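PDB 4I2O: FixK2 protein from Bradyrhizobium japonicum, which binds DNA as a two-subunit transcription factor of the CRP/FNR superfamily and probably regulates genes connected with nitrogen fixation. Local coordinates for residues Y72-L75 and R79-I82; F92-G97 and A136-E141; R170-A173 and A179-M182; S203-Q208 and Q225-L230. The protein carries 1 engineered substitution. All blocks are in the same frame, centred on the assembly; numbering follows the deposited sequence.

Interaction 1: residues Y72-L75 and R79-I82; sequences YKLL and RRQI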
loop_
_atom_site.group_PDB
_atom_site.type_symbol
_atom_site.label_atom_id
_atom_site.label_comp_id
_atom_site.label_asym_id
_atom_site.label_seq_id
_atom_site.Cartn_x
_atom_site.Cartn_y
_atom_site.Cartn_z
ATOM N N TYR A 72 -8.242 -7.765 -4.660
ATOM C CA TYR A 72 -8.488 -6.511 -5.377
ATOM C C TYR A 72 -9.561 -5.646 -4.751
ATOM O O TYR A 72 -10.351 -6.078 -3.863
ATOM C CB TYR A 72 -8.884 -6.843 -6.818
ATOM C CG TYR A 72 -10.137 -7.611 -6.863
ATOM C CD1 TYR A 72 -11.370 -6.965 -6.932
ATOM C CD2 TYR A 72 -10.110 -9.012 -6.742
ATOM C CE1 TYR A 72 -12.558 -7.692 -6.923
ATOM C CE2 TYR A 72 -11.261 -9.728 -6.723
ATOM C CZ TYR A 72 -12.474 -9.080 -6.808
ATOM O OH TYR A 72 -13.611 -9.834 -6.789
ATOM N N LYS A 73 -9.577 -4.377 -5.171
ATOM C CA LYS A 73 -10.631 -3.471 -4.759
ATOM C C LYS A 73 -11.270 -2.975 -6.026
ATOM O O LYS A 73 -10.574 -2.803 -7.020
ATOM C CB LYS A 73 -10.035 -2.252 -4.012
ATOM C CG LYS A 73 -9.397 -2.630 -2.651
ATOM C CD LYS A 73 -8.872 -1.419 -1.871
ATOM C CE LYS A 73 -9.962 -0.807 -1.023
ATOM N NZ LYS A 73 -10.358 -1.656 0.149
ATOM N N LEU A 74 -12.575 -2.716 -5.994
ATOM C CA LEU A 74 -13.258 -2.165 -7.195
ATOM C C LEU A 74 -13.786 -0.793 -7.008
ATOM O O LEU A 74 -14.096 -0.375 -5.886
ATOM C CB LEU A 74 -14.482 -3.070 -7.525
ATOM C CG LEU A 74 -14.203 -4.463 -7.950
ATOM C CD1 LEU A 74 -15.581 -5.192 -7.992
ATOM C CD2 LEU A 74 -13.594 -4.397 -9.333
ATOM N N LEU A 75 -13.897 -0.035 -8.102
ATOM C CA LEU A 75 -14.697 1.157 -8.036
ATOM C C LEU A 75 -16.027 0.823 -8.697
ATOM O O LEU A 75 -16.138 -0.161 -9.423
ATOM C CB LEU A 75 -13.997 2.365 -8.696
ATOM C CG LEU A 75 -12.632 2.694 -8.080
ATOM C CD1 LEU A 75 -11.952 3.718 -8.952
ATOM C CD2 LEU A 75 -12.822 3.275 -6.658
ATOM N N ARG A 79 -13.781 -0.114 -12.569
ATOM C CA ARG A 79 -12.329 -0.077 -12.492
ATOM C C ARG A 79 -11.821 -0.920 -11.335
ATOM O O ARG A 79 -12.450 -0.956 -10.289
ATOM C CB ARG A 79 -11.901 1.386 -12.260
ATOM C CG ARG A 79 -11.938 2.244 -13.577
ATOM C CD ARG A 79 -11.560 3.697 -13.079
ATOM N NE ARG A 79 -12.746 4.318 -12.475
ATOM C CZ ARG A 79 -12.742 5.525 -11.924
ATOM N NH1 ARG A 79 -11.607 6.217 -11.880
ATOM N NH2 ARG A 79 -13.863 6.046 -11.411
ATOM N N ARG A 80 -10.680 -1.589 -11.506
ATOM C CA ARG A 80 -10.247 -2.585 -10.521
ATOM C C ARG A 80 -8.742 -2.450 -10.279
ATOM O O ARG A 80 -7.999 -2.326 -11.250
ATOM C CB ARG A 80 -10.493 -4.010 -11.098
ATOM C CG ARG A 80 -9.949 -5.052 -10.137
ATOM C CD ARG A 80 -10.315 -6.456 -10.725
ATOM N NE ARG A 80 -9.474 -6.702 -11.885
ATOM C CZ ARG A 80 -9.331 -7.902 -12.467
ATOM N NH1 ARG A 80 -9.843 -8.988 -11.880
ATOM N NH2 ARG A 80 -8.591 -8.010 -13.570
ATOM N N GLN A 81 -8.306 -2.379 -9.016
ATOM C CA GLN A 81 -6.903 -2.393 -8.662
ATOM C C GLN A 81 -6.684 -3.739 -7.999
ATOM O O GLN A 81 -7.317 -4.046 -6.950
ATOM C CB GLN A 81 -6.542 -1.232 -7.682
ATOM C CG GLN A 81 -5.094 -1.374 -7.214
ATOM C CD GLN A 81 -4.099 -1.186 -8.321
ATOM O OE1 GLN A 81 -4.240 -0.254 -9.155
ATOM N NE2 GLN A 81 -3.029 -2.015 -8.314
ATOM N N ILE A 82 -5.831 -4.574 -8.612
ATOM C CA ILE A 82 -5.358 -5.777 -7.895
ATOM C C ILE A 82 -4.189 -5.400 -6.939
ATOM O O ILE A 82 -3.117 -4.857 -7.363
ATOM C CB ILE A 82 -4.937 -6.839 -8.945
ATOM C CG1 ILE A 82 -6.204 -7.404 -9.580
ATOM C CG2 ILE A 82 -4.208 -7.993 -8.198
ATOM C CD1 ILE A 82 -5.920 -8.350 -10.802
#

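Interaction 2: residues F92-G97 and A136-E141; sequences FGLESG and AMTAGE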
loop_
_atom_site.group_PDB
_atom_site.type_symbol
_atom_site.label_atom_id
_atom_site.label_comp_id
_atom_site.label_asym_id
_atom_site.label_seq_id
_atom_site.Cartn_x
_atom_site.Cartn_y
_atom_site.Cartn_z
ATOM N N PHE A 92 -3.079 -15.773 2.859
ATOM C CA PHE A 92 -3.843 -14.553 2.573
ATOM C C PHE A 92 -5.116 -14.533 3.405
ATOM O O PHE A 92 -5.540 -15.546 3.998
ATOM C CB PHE A 92 -4.136 -14.405 1.063
ATOM C CG PHE A 92 -5.068 -15.477 0.502
ATOM C CD1 PHE A 92 -6.427 -15.209 0.346
ATOM C CD2 PHE A 92 -4.583 -16.729 0.107
ATOM C CE1 PHE A 92 -7.285 -16.152 -0.175
ATOM C CE2 PHE A 92 -5.448 -17.741 -0.405
ATOM C CZ PHE A 92 -6.808 -17.460 -0.560
ATOM N N GLY A 93 -5.704 -13.356 3.482
ATOM C CA GLY A 93 -6.967 -13.150 4.177
ATOM C C GLY A 93 -6.825 -12.877 5.649
ATOM O O GLY A 93 -7.841 -12.784 6.349
ATOM N N LEU A 94 -5.580 -12.773 6.143
ATOM C CA LEU A 94 -5.322 -12.422 7.542
ATOM C C LEU A 94 -5.662 -10.953 7.791
ATOM O O LEU A 94 -5.175 -10.059 7.077
ATOM C CB LEU A 94 -3.848 -12.674 7.923
ATOM C CG LEU A 94 -3.490 -12.377 9.399
ATOM C CD1 LEU A 94 -4.210 -13.287 10.405
ATOM C CD2 LEU A 94 -1.971 -12.442 9.538
ATOM N N GLU A 95 -6.526 -10.718 8.772
ATOM C CA GLU A 95 -6.903 -9.355 9.158
ATOM C C GLU A 95 -6.817 -9.192 10.644
ATOM O O GLU A 95 -7.214 -10.097 11.451
ATOM C CB GLU A 95 -8.307 -8.993 8.660
ATOM C CG GLU A 95 -8.444 -9.061 7.116
ATOM C CD GLU A 95 -8.066 -7.755 6.392
ATOM O OE1 GLU A 95 -7.645 -6.784 7.063
ATOM O OE2 GLU A 95 -8.188 -7.710 5.149
ATOM N N SER A 96 -6.284 -8.031 11.054
ATOM C CA SER A 96 -6.253 -7.738 12.451
ATOM C C SER A 96 -7.668 -7.317 12.814
ATOM O O SER A 96 -8.164 -7.605 13.908
ATOM C CB SER A 96 -5.303 -6.572 12.707
ATOM O OG SER A 96 -5.523 -6.050 13.993
ATOM N N GLY A 97 -8.307 -6.608 11.890
ATOM C CA GLY A 97 -9.643 -6.098 12.141
ATOM C C GLY A 97 -10.689 -7.149 11.800
ATOM O O GLY A 97 -10.358 -8.319 11.552
ATOM N N ALA A 136 4.190 -10.067 11.975
ATOM C CA ALA A 136 5.147 -10.132 10.848
ATOM C C ALA A 136 4.447 -10.376 9.521
ATOM O O ALA A 136 4.856 -9.816 8.510
ATOM C CB ALA A 136 6.227 -11.209 11.110
ATOM N N MET A 137 3.405 -11.213 9.495
ATOM C CA MET A 137 2.701 -11.434 8.216
ATOM C C MET A 137 2.107 -10.142 7.691
ATOM O O MET A 137 2.280 -9.778 6.504
ATOM C CB MET A 137 1.622 -12.522 8.393
ATOM C CG MET A 137 2.305 -13.885 8.679
ATOM S SD MET A 137 1.268 -15.252 9.272
ATOM C CE MET A 137 -0.019 -15.162 8.033
ATOM N N THR A 138 1.369 -9.460 8.550
ATOM C CA THR A 138 0.726 -8.213 8.149
ATOM C C THR A 138 1.814 -7.197 7.743
ATOM O O THR A 138 1.668 -6.374 6.788
ATOM C CB THR A 138 -0.136 -7.724 9.343
ATOM O OG1 THR A 138 -1.161 -8.699 9.553
ATOM C CG2 THR A 138 -0.771 -6.281 9.044
ATOM N N ALA A 139 2.928 -7.209 8.460
ATOM C CA ALA A 139 3.993 -6.245 8.124
ATOM C C ALA A 139 4.593 -6.524 6.747
ATOM O O ALA A 139 5.015 -5.588 6.040
ATOM C CB ALA A 139 5.093 -6.211 9.183
ATOM N N GLY A 140 4.662 -7.809 6.366
ATOM C CA GLY A 140 5.175 -8.135 5.033
ATOM C C GLY A 140 4.209 -7.674 3.974
ATOM O O GLY A 140 4.652 -7.253 2.891
ATOM N N GLU A 141 2.899 -7.766 4.252
ATOM C CA GLU A 141 1.884 -7.215 3.328
ATOM C C GLU A 141 2.021 -5.713 3.179
ATOM O O GLU A 141 1.912 -5.157 2.067
ATOM C CB GLU A 141 0.483 -7.510 3.872
ATOM C CG GLU A 141 0.170 -9.031 3.785
ATOM C CD GLU A 141 -1.223 -9.335 4.367
ATOM O OE1 GLU A 141 -2.226 -8.890 3.776
ATOM O OE2 GLU A 141 -1.293 -10.011 5.397
HETATM O O HOH W 1 -2.803 -8.695 7.459
HETATM O O HOH W 2 -2.876 -12.432 4.837
HETATM O O HOH W 3 -4.885 -9.554 4.227
#

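Interaction 3: residues R170-A173 and A179-M182; sequences RRLA and ALPM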
loop_
_atom_site.group_PDB
_atom_site.type_symbol
_atom_site.label_atom_id
_atom_site.label_comp_id
_atom_site.label_asym_id
_atom_site.label_seq_id
_atom_site.Cartn_x
_atom_site.Cartn_y
_atom_site.Cartn_z
ATOM N N ARG A 170 11.033 -14.353 -9.440
ATOM C CA ARG A 170 11.484 -14.753 -8.111
ATOM C C ARG A 170 10.487 -15.695 -7.445
ATOM O O ARG A 170 10.878 -16.680 -6.767
ATOM C CB ARG A 170 11.668 -13.465 -7.269
ATOM C CG ARG A 170 12.105 -13.736 -5.846
ATOM C CD ARG A 170 12.426 -12.410 -5.132
ATOM N NE ARG A 170 11.405 -11.373 -5.324
ATOM C CZ ARG A 170 10.252 -11.325 -4.645
ATOM N NH1 ARG A 170 9.944 -12.293 -3.772
ATOM N NH2 ARG A 170 9.405 -10.311 -4.849
ATOM N N ARG A 171 9.188 -15.445 -7.622
ATOM C CA ARG A 171 8.160 -16.184 -6.861
ATOM C C ARG A 171 7.697 -17.462 -7.530
ATOM O O ARG A 171 7.233 -18.390 -6.863
ATOM C CB ARG A 171 6.936 -15.289 -6.655
ATOM C CG ARG A 171 7.305 -14.125 -5.654
ATOM C CD ARG A 171 6.193 -13.123 -5.532
ATOM N NE ARG A 171 5.018 -13.714 -4.887
ATOM C CZ ARG A 171 3.809 -13.156 -4.959
ATOM N NH1 ARG A 171 3.628 -12.013 -5.633
ATOM N NH2 ARG A 171 2.779 -13.735 -4.355
ATOM N N LEU A 172 7.779 -17.501 -8.853
ATOM C CA LEU A 172 7.207 -18.692 -9.515
ATOM C C LEU A 172 8.046 -19.357 -10.581
ATOM O O LEU A 172 7.640 -20.428 -11.083
ATOM C CB LEU A 172 5.737 -18.514 -9.927
ATOM C CG LEU A 172 5.415 -17.421 -10.911
ATOM C CD1 LEU A 172 6.065 -17.649 -12.283
ATOM C CD2 LEU A 172 3.895 -17.234 -11.083
ATOM N N ALA A 173 9.232 -18.846 -10.907
ATOM C CA ALA A 173 9.973 -19.553 -11.992
ATOM C C ALA A 173 10.360 -20.968 -11.561
ATOM O O ALA A 173 10.748 -21.216 -10.404
ATOM C CB ALA A 173 11.225 -18.810 -12.424
ATOM N N ALA A 179 5.394 -19.836 -15.556
ATOM C CA ALA A 179 4.097 -20.151 -16.132
ATOM C C ALA A 179 3.134 -19.239 -15.400
ATOM O O ALA A 179 2.804 -19.460 -14.203
ATOM C CB ALA A 179 3.734 -21.628 -15.913
ATOM N N LEU A 180 2.734 -18.166 -16.057
ATOM C CA LEU A 180 1.986 -17.119 -15.363
ATOM C C LEU A 180 0.550 -17.585 -15.329
ATOM O O LEU A 180 0.051 -18.131 -16.348
ATOM C CB LEU A 180 2.039 -15.828 -16.198
ATOM C CG LEU A 180 3.373 -15.082 -16.114
ATOM C CD1 LEU A 180 3.247 -13.825 -17.023
ATOM C CD2 LEU A 180 3.799 -14.742 -14.671
ATOM N N PRO A 181 -0.110 -17.463 -14.178
ATOM C CA PRO A 181 -1.481 -18.023 -14.165
ATOM C C PRO A 181 -2.544 -17.034 -14.597
ATOM O O PRO A 181 -3.683 -17.499 -14.841
ATOM C CB PRO A 181 -1.729 -18.361 -12.690
ATOM C CG PRO A 181 -0.856 -17.274 -11.931
ATOM C CD PRO A 181 0.428 -17.258 -12.809
ATOM N N MET A 182 -2.226 -15.728 -14.690
ATOM C CA MET A 182 -3.225 -14.714 -14.908
ATOM C C MET A 182 -3.163 -14.067 -16.330
ATOM O O MET A 182 -2.107 -14.125 -17.038
ATOM C CB MET A 182 -3.050 -13.625 -13.791
ATOM C CG MET A 182 -1.857 -12.674 -14.043
ATOM S SD MET A 182 -0.215 -13.359 -13.884
ATOM C CE MET A 182 0.065 -13.511 -12.108
HETATM O O HOH W 4 6.133 -21.427 -13.181
#

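Interaction 4: residues S203-Q208 and Q225-L230; sequences SQLHTQ and QRLHNL. With nucleotides of chain C.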
loop_
_atom_site.group_PDB
_atom_site.type_symbol
_atom_site.label_atom_id
_atom_site.label_comp_id
_atom_site.label_asym_id
_atom_site.label_seq_id
_atom_site.Cartn_x
_atom_site.Cartn_y
_atom_site.Cartn_z
ATOM N N SER A 203 5.806 -7.256 -25.730
ATOM C CA SER A 203 6.265 -7.395 -27.120
ATOM C C SER A 203 7.619 -6.771 -27.367
ATOM O O SER A 203 8.466 -7.328 -28.051
ATOM C CB SER A 203 5.258 -6.814 -28.128
ATOM O OG SER A 203 4.079 -7.618 -28.226
ATOM N N GLN A 204 7.809 -5.577 -26.817
ATOM C CA GLN A 204 9.069 -4.907 -26.960
ATOM C C GLN A 204 10.226 -5.668 -26.297
ATOM O O GLN A 204 11.319 -5.744 -26.888
ATOM C CB GLN A 204 8.909 -3.486 -26.360
ATOM C CG GLN A 204 10.100 -2.576 -26.494
ATOM C CD GLN A 204 9.805 -1.222 -25.869
ATOM O OE1 GLN A 204 8.632 -0.875 -25.653
ATOM N NE2 GLN A 204 10.857 -0.470 -25.539
ATOM N N LEU A 205 9.986 -6.220 -25.092
ATOM C CA LEU A 205 11.037 -6.968 -24.352
ATOM C C LEU A 205 11.407 -8.213 -25.137
ATOM O O LEU A 205 12.595 -8.592 -25.225
ATOM C CB LEU A 205 10.583 -7.349 -22.922
ATOM C CG LEU A 205 10.296 -6.145 -22.018
ATOM C CD1 LEU A 205 9.550 -6.598 -20.699
ATOM C CD2 LEU A 205 11.639 -5.453 -21.717
ATOM N N HIS A 206 10.384 -8.846 -25.715
ATOM C CA HIS A 206 10.619 -10.003 -26.592
ATOM C C HIS A 206 11.497 -9.661 -27.788
ATOM O O HIS A 206 12.462 -10.383 -28.112
ATOM C CB HIS A 206 9.293 -10.569 -27.078
ATOM C CG HIS A 206 9.452 -11.778 -27.966
ATOM N ND1 HIS A 206 9.061 -11.788 -29.279
ATOM C CD2 HIS A 206 9.966 -13.010 -27.713
ATOM C CE1 HIS A 206 9.353 -12.971 -29.820
ATOM N NE2 HIS A 206 9.887 -13.735 -28.879
ATOM N N THR A 207 11.160 -8.579 -28.479
ATOM C CA THR A 207 11.863 -8.198 -29.719
ATOM C C THR A 207 13.316 -7.835 -29.396
ATOM O O THR A 207 14.214 -8.114 -30.173
ATOM C CB THR A 207 11.163 -6.986 -30.380
ATOM O OG1 THR A 207 9.891 -7.406 -30.893
ATOM C CG2 THR A 207 11.998 -6.432 -31.510
ATOM N N GLN A 208 13.548 -7.286 -28.200
ATOM C CA GLN A 208 14.914 -6.919 -27.780
ATOM C C GLN A 208 15.736 -8.110 -27.261
ATOM O O GLN A 208 16.917 -7.945 -26.964
ATOM C CB GLN A 208 14.860 -5.856 -26.674
ATOM C CG GLN A 208 14.694 -4.414 -27.165
ATOM C CD GLN A 208 14.118 -3.523 -26.086
ATOM O OE1 GLN A 208 13.156 -2.801 -26.323
ATOM N NE2 GLN A 208 14.699 -3.572 -24.887
ATOM N N GLN A 225 19.501 -9.087 -15.739
ATOM C CA GLN A 225 20.195 -7.809 -15.518
ATOM C C GLN A 225 19.641 -6.713 -16.418
ATOM O O GLN A 225 19.363 -5.582 -15.946
ATOM C CB GLN A 225 21.709 -7.960 -15.728
ATOM C CG GLN A 225 22.532 -6.747 -15.293
ATOM C CD GLN A 225 22.253 -6.346 -13.856
ATOM O OE1 GLN A 225 22.460 -7.146 -12.922
ATOM N NE2 GLN A 225 21.772 -5.112 -13.664
ATOM N N ARG A 226 19.475 -7.015 -17.704
ATOM C CA ARG A 226 18.915 -5.997 -18.596
ATOM C C ARG A 226 17.537 -5.581 -18.164
ATOM O O ARG A 226 17.154 -4.422 -18.293
ATOM C CB ARG A 226 18.870 -6.470 -20.043
ATOM C CG ARG A 226 20.200 -6.322 -20.760
ATOM C CD ARG A 226 20.171 -6.932 -22.168
ATOM N NE ARG A 226 19.400 -6.135 -23.117
ATOM C CZ ARG A 226 18.863 -6.638 -24.222
ATOM N NH1 ARG A 226 19.002 -7.945 -24.498
ATOM N NH2 ARG A 226 18.174 -5.844 -25.033
ATOM N N LEU A 227 16.757 -6.531 -17.661
ATOM C CA LEU A 227 15.402 -6.205 -17.225
ATOM C C LEU A 227 15.427 -5.403 -15.930
ATOM O O LEU A 227 14.596 -4.497 -15.738
ATOM C CB LEU A 227 14.563 -7.502 -17.056
ATOM C CG LEU A 227 13.058 -7.433 -16.926
ATOM C CD1 LEU A 227 12.444 -6.874 -18.215
ATOM C CD2 LEU A 227 12.488 -8.829 -16.604
ATOM N N HIS A 228 16.354 -5.742 -15.022
ATOM C CA HIS A 228 16.514 -4.967 -13.790
ATOM C C HIS A 228 16.875 -3.535 -14.177
ATOM O O HIS A 228 16.447 -2.581 -13.513
ATOM C CB HIS A 228 17.714 -5.473 -12.996
ATOM C CG HIS A 228 17.390 -5.947 -11.622
ATOM N ND1 HIS A 228 17.120 -5.085 -10.581
ATOM C CD2 HIS A 228 17.323 -7.206 -11.107
ATOM C CE1 HIS A 228 16.885 -5.794 -9.486
ATOM N NE2 HIS A 228 16.997 -7.081 -9.779
ATOM N N ASN A 229 17.683 -3.356 -15.218
ATOM C CA ASN A 229 18.030 -1.962 -15.623
ATOM C C ASN A 229 16.877 -1.120 -16.145
ATOM O O ASN A 229 17.047 0.102 -16.334
ATOM C CB ASN A 229 19.103 -1.924 -16.703
ATOM C CG ASN A 229 20.391 -2.513 -16.245
ATOM O OD1 ASN A 229 20.620 -2.669 -15.040
ATOM N ND2 ASN A 229 21.228 -2.911 -17.198
ATOM N N LEU A 230 15.770 -1.776 -16.477
ATOM C CA LEU A 230 14.591 -1.089 -16.983
ATOM C C LEU A 230 13.603 -0.819 -15.872
ATOM O O LEU A 230 12.589 -0.161 -16.102
ATOM C CB LEU A 230 13.894 -1.940 -18.044
ATOM C CG LEU A 230 14.698 -2.170 -19.335
ATOM C CD1 LEU A 230 13.853 -3.004 -20.264
ATOM C CD2 LEU A 230 15.038 -0.837 -20.010
ATOM P P DT C 9 2.809 -8.322 -31.727
ATOM O OP1 DT C 9 3.663 -9.095 -32.650
ATOM O OP2 DT C 9 3.377 -7.617 -30.554
ATOM O "O5'" DT C 9 1.992 -7.174 -32.496
ATOM C "C5'" DT C 9 1.353 -7.508 -33.785
ATOM C "C4'" DT C 9 0.484 -6.304 -34.071
ATOM O "O4'" DT C 9 -0.563 -6.123 -33.077
ATOM C "C3'" DT C 9 1.229 -4.970 -34.073
ATOM O "O3'" DT C 9 1.302 -4.601 -35.453
ATOM C "C2'" DT C 9 0.315 -4.016 -33.336
ATOM C "C1'" DT C 9 -0.980 -4.779 -33.190
ATOM N N1 DT C 9 -1.814 -4.518 -31.968
ATOM C C2 DT C 9 -3.162 -4.243 -32.185
ATOM O O2 DT C 9 -3.684 -4.142 -33.311
ATOM N N3 DT C 9 -3.909 -4.053 -31.060
ATOM C C4 DT C 9 -3.471 -4.149 -29.756
ATOM O O4 DT C 9 -4.253 -3.985 -28.812
ATOM C C5 DT C 9 -2.067 -4.457 -29.576
ATOM C C7 DT C 9 -1.519 -4.564 -28.150
ATOM C C6 DT C 9 -1.319 -4.672 -30.675
#

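Interaction 1: residues Y72-L75 and R79-I82
K73 and Q81 form a hydrogen-bonded pair between strands 69-74 and 80-86, whose stretches 72-74 and 80-82 run antiparallel, their axes 4.7 Å apart at closest approach; K73 N reaches Q81 O at 2.9 Å and Q81 N reaches K73 O at 3.1 Å. Non-hydrogen-bonded pairs lie before and after it, Y72 with I82 and L74 with R80. Beyond the last of these, L75 N donates to R79 O at 2.8 Å. Y72, L74, R80 and I82 share one face of the sheet. There L74 CD2 lies 3.6 Å from R80 CB, while Y72 CB rests against I82 CG1 at 3.9 Å. R80 CD then passes the Y72 ring obliquely, 4.0 Å from its CD1. The two strands are a beta hairpin of the cyclic nucleotide-binding domain, a beta roll in this family. Where the turn begins, L75 CD1 sits over the centre of one face of the R79 guanidinium, 3.6 Å from R79 CZ; the bend of the arginine chain at chi3 (-79°) brings that plane across the methyl. The charged ends look elsewhere. R79 makes salt bridges with D77 and with E159 of the second subunit. R80 bridges to D186 and D189 of helix 184-191, with I82 CD1 over one face of its guanidinium.

Interaction 2: residues F92-G97 and A136-E141
L94 points its side chain at M137 and T138 of the long helix 128-154. At the root, L94 CB keeps a loose 4.5 Å from E141 OE2. Its CG stands anti to the backbone N (chi1 -178°), which sends the CD2 branch to the helix. That methyl makes the direct contact: it lies 3.7 Å from M137 CE and 3.8 Å from M137 CB. The methionine chain bends at chi3 to bring its terminal methyl there, and the two side chains cross at about a right angle. T138 OG1 is a further neighbour of CD2 at 3.8 Å. In CRP/FNR proteins a long helix of this kind carries the dimer interface, and here W135 of the second subunit packs on L94 and donates from NE1 to T138 OG1. Around this apolar tip, the polar atoms meet through water. One water accepts from T138 OG1 at 2.7 Å and gives its own protons to L94 O and E141 OE2, completing a three-way bridge. A second water takes the N-H of L94 at 3.0 Å and donates to E141 OE2, giving that carboxylate oxygen two water donors, which would probably favour its charged form.

Interaction 3: residues R170-A173 and A179-M182
L172 supplies the apolar side of this contact, pushing both of its methyl branches against the 179-182 segment. CD2 does most of the work: it lies 3.9 Å from P181 CD and a looser 4.4 Å from L180 CD2. The first torsion, chi1 61°, places CG between the backbone N and the carbonyl carbon and turns both methyls outward to the facing segment. There they also rest against the main chain, with CD1 4.0 Å from A179 N and CD2 4.0 Å from A179 O. The pieces joined are the C-terminal part of helix 157-172 and the exit of strand 177-179, an outer strand of the three-stranded sheet in the winged helix-turn-helix domain; the chain then runs on into helix 184-191. L180 is also packed onto M168 and I219, between the helix and the middle strand of that sheet. The polar part of the contact is carried by one water, with no direct hydrogen bond between the segments. It donates to L172 O at 2.8 Å and accepts from A179 N at 3.0 Å, so each backbone group has a partner although the two backbones stand apart. Charged partners lie to one side: R171 forms salt bridges with E167 of its own helix and with D90, linking this helix to the cyclic nucleotide-binding domain, where L87 packs on L172.

Interaction 4: residues S203-Q208 and Q225-L230
R226 offers the edge of its guanidinium to Q208 O, which lies in the guanidinium plane and is gripped end-on by two nitrogens: NH1 at 3.2 Å and NH2 at 3.1 Å. Relative to the carbonyl plane, both nitrogens come from the same face, with NH2 the more raised, 39° out of it. The side-chain amide of Q208 stays tilted 36° against the guanidinium, while Q208 CB touches R226 NH2 at 3.7 Å. The fold is the winged helix-turn-helix of the CRP family, with helix 195-207 in the place of its recognition helix and helix 224-228 packed behind it. Q208 O lies near the C-terminal end of helix 195-207, and the arginine's charge probably also meets the negative end of the helix dipole. R226 reaches the carbonyl oxygen through a chain bent at chi3 (73°). Beside this polar pair the side chains of L205 and L227 cross at about a right angle, CD1 to CD1 3.8 Å; those of L205 and L230 slide past each other in opposite directions, L205 CD2 3.6 Å from L230 CD1. I210 and L165 continue this apolar patch. On the DNA side, S203 OG comes to OP2 of DT9 of chain C, modelled so close that the hydrogen bond's geometry is doubtful. S203 O accepts T207 N at 3.0 Å and T207 OG1 at 3.2 Å from opposite faces of its plane.

Overall arrangement
Interactions 1 and 2 belong to the cyclic nucleotide-binding half and its long helix, and both touch the second subunit; interactions 3 and 4 lie within the helix-turn-helix domain, and no other protein chain reaches them. All four are only partly buried. Interaction 1 is the one built on strand pairing, with backbone bonds at its heart and arginines at its margins. Interactions 2 and 3 each centre on one leucine, with water bridging the polar groups, whereas interaction 4 joins a leucine cluster to a direct arginine-carbonyl grip and meets DNA. Helix 157-172 carries one side of interaction 3 and also packs on L205 and L227 of interaction 4, the two contact centres being 17 Å apart.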